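Local coordinates for protein putative thioesterase (Syntrophus aciditrophicus SB, PDB 3HDU) that probably hydrolyses thioesters, as a putative member of the PaaI-like branch of the hotdog thioesterase superfamily, at residues Ser45-Asp50 against Gly116-Cys121. Residues are numbered along the deposited sequence; the frame is centred on the assembly and turned at random.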
loop_
_atom_site.group_PDB
_atom_site.type_symbol
_atom_site.label_atom_id
_atom_site.label_comp_id
_atom_site.label_asym_id
_atom_site.label_seq_id
_atom_site.Cartn_x
_atom_site.Cartn_y
_atom_site.Cartn_z
ATOM N N SER A 45 21.543 12.757 12.527
ATOM C CA SER A 45 22.278 13.398 11.428
ATOM C C SER A 45 23.342 12.404 10.981
ATOM O O SER A 45 23.953 11.725 11.811
ATOM C CB SER A 45 22.891 14.730 11.842
ATOM O OG SER A 45 23.800 14.570 12.907
ATOM N N PHE A 46 23.537 12.316 9.668
ATOM C CA PHE A 46 24.475 11.384 9.052
ATOM C C PHE A 46 25.504 12.131 8.219
ATOM O O PHE A 46 25.233 13.238 7.760
ATOM C CB PHE A 46 23.712 10.411 8.163
ATOM C CG PHE A 46 22.722 9.559 8.906
ATOM C CD1 PHE A 46 21.412 10.002 9.110
ATOM C CD2 PHE A 46 23.095 8.311 9.412
ATOM C CE1 PHE A 46 20.485 9.207 9.812
ATOM C CE2 PHE A 46 22.179 7.509 10.111
ATOM C CZ PHE A 46 20.873 7.955 10.311
ATOM N N GLU A 47 26.675 11.516 8.037
ATOM C CA GLU A 47 27.763 12.091 7.239
ATOM C C GLU A 47 28.432 11.024 6.368
ATOM O O GLU A 47 28.952 10.042 6.886
ATOM C CB GLU A 47 28.810 12.753 8.147
ATOM C CG GLU A 47 29.917 13.524 7.394
ATOM C CD GLU A 47 30.961 14.155 8.300
ATOM O OE1 GLU A 47 30.705 14.342 9.509
ATOM O OE2 GLU A 47 32.054 14.470 7.788
HETATM N N MSE A 48 28.409 11.235 5.049
HETATM C CA MSE A 48 29.092 10.371 4.087
HETATM C C MSE A 48 30.576 10.715 4.155
HETATM O O MSE A 48 30.960 11.811 3.770
HETATM C CB MSE A 48 28.613 10.658 2.654
HETATM C CG MSE A 48 27.196 10.281 2.362
HETATM SE SE MSE A 48 27.044 8.392 2.100
HETATM C CE MSE A 48 27.960 8.180 0.419
ATOM N N ARG A 49 31.403 9.797 4.650
ATOM C CA ARG A 49 32.861 10.032 4.733
ATOM C C ARG A 49 33.510 9.885 3.359
ATOM O O ARG A 49 34.456 10.605 3.045
ATOM C CB ARG A 49 33.516 9.140 5.781
ATOM C CG ARG A 49 32.866 9.324 7.136
ATOM C CD ARG A 49 33.687 8.782 8.258
ATOM N NE ARG A 49 32.901 8.781 9.489
ATOM C CZ ARG A 49 32.695 9.828 10.293
ATOM N NH1 ARG A 49 33.142 11.058 10.011
ATOM N NH2 ARG A 49 31.972 9.630 11.394
ATOM N N ASP A 50 33.011 8.930 2.573
ATOM C CA ASP A 50 33.383 8.746 1.177
ATOM C C ASP A 50 32.092 9.067 0.414
ATOM O O ASP A 50 31.136 8.293 0.453
ATOM C CB ASP A 50 33.871 7.312 0.921
ATOM C CG ASP A 50 34.473 7.115 -0.481
ATOM O OD1 ASP A 50 34.091 7.812 -1.448
ATOM O OD2 ASP A 50 35.340 6.226 -0.618
ATOM N N GLY A 116 24.454 14.219 -1.483
ATOM C CA GLY A 116 24.988 15.204 -0.525
ATOM C C GLY A 116 25.832 14.495 0.515
ATOM O O GLY A 116 25.656 13.294 0.743
ATOM N N ARG A 117 26.739 15.229 1.155
ATOM C CA ARG A 117 27.620 14.642 2.169
ATOM C C ARG A 117 26.886 14.397 3.491
ATOM O O ARG A 117 26.880 13.273 3.996
ATOM C CB ARG A 117 28.850 15.511 2.421
ATOM C CG ARG A 117 29.910 14.772 3.209
ATOM C CD ARG A 117 31.066 15.622 3.516
ATOM N NE ARG A 117 32.051 14.918 4.348
ATOM C CZ ARG A 117 33.005 14.080 3.916
ATOM N NH1 ARG A 117 33.146 13.767 2.621
ATOM N NH2 ARG A 117 33.833 13.527 4.805
ATOM N N GLU A 118 26.306 15.463 4.046
ATOM C CA GLU A 118 25.585 15.411 5.316
ATOM C C GLU A 118 24.081 15.477 5.079
ATOM O O GLU A 118 23.608 16.326 4.324
ATOM C CB GLU A 118 26.036 16.544 6.255
ATOM C CG GLU A 118 27.501 16.421 6.700
ATOM C CD GLU A 118 27.967 17.527 7.653
ATOM O OE1 GLU A 118 27.201 17.931 8.555
ATOM O OE2 GLU A 118 29.124 17.980 7.514
ATOM N N PHE A 119 23.349 14.550 5.697
ATOM C CA PHE A 119 21.880 14.509 5.648
ATOM C C PHE A 119 21.313 14.202 7.044
ATOM O O PHE A 119 21.955 13.517 7.842
ATOM C CB PHE A 119 21.360 13.543 4.569
ATOM C CG PHE A 119 21.913 12.160 4.658
ATOM C CD1 PHE A 119 21.258 11.182 5.408
ATOM C CD2 PHE A 119 23.073 11.814 3.959
ATOM C CE1 PHE A 119 21.760 9.873 5.478
ATOM C CE2 PHE A 119 23.590 10.508 4.026
ATOM C CZ PHE A 119 22.932 9.537 4.793
ATOM N N VAL A 120 20.127 14.749 7.324
ATOM C CA VAL A 120 19.446 14.625 8.621
ATOM C C VAL A 120 18.108 13.916 8.426
ATOM O O VAL A 120 17.421 14.146 7.429
ATOM C CB VAL A 120 19.274 16.016 9.330
ATOM C CG1 VAL A 120 18.546 17.018 8.443
ATOM C CG2 VAL A 120 18.555 15.872 10.672
ATOM N N CYS A 121 17.768 13.047 9.379
ATOM C CA CYS A 121 16.536 12.259 9.360
ATOM C C CYS A 121 15.816 12.398 10.700
ATOM O O CYS A 121 16.432 12.181 11.744
ATOM C CB CYS A 121 16.873 10.798 9.093
ATOM S SG CYS A 121 15.448 9.719 8.895
#
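F46 and F119 face each other as a hydrogen-bonded pair where two inner strands of the sheet run antiparallel, near the end of 41-48 and the start of 118-128. The F46 amide gives a bond to F119 O of 2.7 Å, and the F119 amide returns one to F46 O of 3.1 Å. Beyond them M48 N binds R117 O at 2.8 Å. Both phenylalanines lie on the face under helix 58-85, where F46 touches A69 and F119 touches V65. Their planes are 19° apart, but the rings are slid so far that they barely overlap. Instead, F46 CB sits over one face of the F119 ring, 3.7 Å from its centroid. F119 has CG between its backbone N and carbonyl carbon (chi1 53°), which brings the ring across to F46. M48 CG meets the edge of that ring. On the other face, E47 and E118 lie side by side although both are acidic, with OE1 of E47 4.4 Å from OE2 of E118. R117, with CG anti to its backbone N (chi1 -167°), reaches across the end of strand 41-48, and M48 O sits over one face of its guanidinium. NE forms a salt bridge with E47 OE2, its hydrogen bond weak at 3.5 Å, and NH1 a weak bond to R49 O. A leucine in place of R117 would probably leave E47 without this positive partner, close to the like charge of E118, and R49 O without its weak donor. This is neighbouring-strand pairing of the hotdog fold, an antiparallel sheet wrapped around a long central helix.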